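Local coordinates for LasR-specific antiactivator QslA domain-containing protein (Pseudomonas aeruginosa, PDB 4NG2) that probably restrains quorum sensing by acting as an antiactivator of the transcriptional regulator LasR, at residues E[64-68]-E[69-73]. Numbering follows the deposited sequence.
Sequences NWLAD and QIEGQ
W65 and E71 meet across the loop connecting helix 52-66 to helix 74-83, with CB and OE1 of the acidic side chain over one face of the indole. The evidence for a CH-pi contact is the place of E71 CB, 4.1 Å from the centroid of the six-membered ring of W65 and 24° off the ring normal. This carbon is displaced toward the rim and comes nearest to CZ2 of W65. The two side chains cross at about a right angle, yet their flat ends are almost aligned, with 21° between the indole and carboxylate planes. Because E71 CG sits between its own backbone N and carbonyl carbon (chi1 55°) and the chain is extended beyond it, CG and CD pass just outside the rim, and of the carboxylate only OE1 turns back to the ring, 3.6 Å from CZ3 of W65. Near this oxygen lie ring carbons and the backbone oxygens of L66 and D68, the latter at 3.7 Å from OE1, none of them a hydrogen bond.

The tryptophan is directed into the turn by its first torsion, which puts CG anti to the backbone N. It is buried although most of the loop is exposed, and Q103 of a second subunit also packs on it. That subunit further places V107 against E71 and L106 against L66, while its Q40 makes weak hydrogen bonds to the carbonyl oxygens of I70 and E71. The connection therefore forms part of a subunit interface.

Q73, at the N-cap position of helix 74-83, meets the ring differently: its backbone N lies in the indole plane, 3.3 Å from NE1 of W65; both atoms are donors, making this a close edge approach and not a hydrogen bond.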
loop_
_atom_site.group_PDB
_atom_site.type_symbol
_atom_site.label_atom_id
_atom_site.label_comp_id
_atom_site.label_asym_id
_atom_site.label_seq_id
_atom_site.Cartn_x
_atom_site.Cartn_y
_atom_site.Cartn_z
ATOM N N ASN E 64 21.385 11.595 -5.741
ATOM C CA ASN E 64 22.418 12.331 -5.019
ATOM C C ASN E 64 23.069 11.478 -3.940
ATOM O O ASN E 64 24.283 11.506 -3.781
ATOM C CB ASN E 64 21.874 13.612 -4.382
ATOM C CG ASN E 64 21.598 14.704 -5.400
ATOM O OD1 ASN E 64 21.816 14.525 -6.598
ATOM N ND2 ASN E 64 21.093 15.835 -4.927
ATOM N N TRP E 65 22.285 10.713 -3.192
ATOM C CA TRP E 65 22.893 9.921 -2.117
ATOM C C TRP E 65 23.628 8.732 -2.709
ATOM O O TRP E 65 24.662 8.300 -2.188
ATOM C CB TRP E 65 21.855 9.447 -1.093
ATOM C CG TRP E 65 22.432 8.654 0.064
ATOM C CD1 TRP E 65 22.862 9.140 1.275
ATOM C CD2 TRP E 65 22.626 7.238 0.116
ATOM N NE1 TRP E 65 23.309 8.111 2.068
ATOM C CE2 TRP E 65 23.175 6.935 1.374
ATOM C CE3 TRP E 65 22.385 6.196 -0.783
ATOM C CZ2 TRP E 65 23.492 5.628 1.752
ATOM C CZ3 TRP E 65 22.701 4.905 -0.409
ATOM C CH2 TRP E 65 23.253 4.631 0.843
ATOM N N LEU E 66 23.105 8.184 -3.796
ATOM C CA LEU E 66 23.786 7.049 -4.408
ATOM C C LEU E 66 25.118 7.495 -5.041
ATOM O O LEU E 66 26.179 6.936 -4.740
ATOM C CB LEU E 66 22.868 6.326 -5.391
ATOM C CG LEU E 66 21.736 5.590 -4.669
ATOM C CD1 LEU E 66 20.764 4.997 -5.645
ATOM C CD2 LEU E 66 22.293 4.514 -3.744
ATOM N N ALA E 67 25.047 8.537 -5.870
ATOM C CA ALA E 67 26.220 9.132 -6.513
ATOM C C ALA E 67 27.235 9.679 -5.509
ATOM O O ALA E 67 28.190 10.347 -5.895
ATOM C CB ALA E 67 25.795 10.235 -7.495
ATOM N N ASP E 68 27.022 9.401 -4.229
ATOM C CA ASP E 68 27.984 9.757 -3.194
ATOM C C ASP E 68 28.802 8.537 -2.766
ATOM O O ASP E 68 28.344 7.391 -2.836
ATOM C CB ASP E 68 27.285 10.409 -1.998
ATOM C CG ASP E 68 26.869 11.854 -2.277
ATOM O OD1 ASP E 68 26.957 12.294 -3.443
ATOM O OD2 ASP E 68 26.447 12.552 -1.330
ATOM N N GLN E 69 30.025 8.807 -2.332
ATOM C CA GLN E 69 31.038 7.767 -2.180
ATOM C C GLN E 69 30.699 6.761 -1.088
ATOM O O GLN E 69 29.642 6.121 -1.123
ATOM C CB GLN E 69 32.427 8.391 -1.938
ATOM C CG GLN E 69 33.349 8.412 -3.172
ATOM C CD GLN E 69 32.871 9.347 -4.287
ATOM O OE1 GLN E 69 33.213 10.534 -4.313
ATOM N NE2 GLN E 69 32.091 8.808 -5.221
ATOM N N ILE E 70 31.615 6.629 -0.131
ATOM C CA ILE E 70 31.470 5.689 0.972
ATOM C C ILE E 70 30.245 6.040 1.822
ATOM O O ILE E 70 30.210 5.775 3.026
ATOM C CB ILE E 70 32.747 5.631 1.836
ATOM C CG1 ILE E 70 33.988 5.766 0.949
ATOM C CG2 ILE E 70 32.791 4.343 2.639
ATOM C CD1 ILE E 70 35.295 5.709 1.700
ATOM N N GLU E 71 29.275 6.682 1.174
ATOM C CA GLU E 71 27.889 6.751 1.613
ATOM C C GLU E 71 27.603 6.159 3.006
ATOM O O GLU E 71 28.142 5.110 3.381
ATOM C CB GLU E 71 27.020 6.042 0.558
ATOM C CG GLU E 71 27.468 4.588 0.262
ATOM C CD GLU E 71 26.876 3.993 -1.020
ATOM O OE1 GLU E 71 26.062 4.677 -1.678
ATOM O OE2 GLU E 71 27.230 2.840 -1.366
ATOM N N GLY E 72 26.723 6.820 3.759
ATOM C CA GLY E 72 26.288 6.297 5.043
ATOM C C GLY E 72 25.196 7.051 5.788
ATOM O O GLY E 72 24.917 6.725 6.937
ATOM N N GLN E 73 24.566 8.038 5.158
ATOM C CA GLN E 73 23.574 8.865 5.863
ATOM C C GLN E 73 22.198 8.894 5.178
ATOM O O GLN E 73 21.664 9.977 4.914
ATOM C CB GLN E 73 24.103 10.300 6.019
ATOM C CG GLN E 73 24.964 10.536 7.265
ATOM C CD GLN E 73 24.211 11.264 8.391
ATOM O OE1 GLN E 73 24.413 10.996 9.582
ATOM N NE2 GLN E 73 23.347 12.194 8.009
#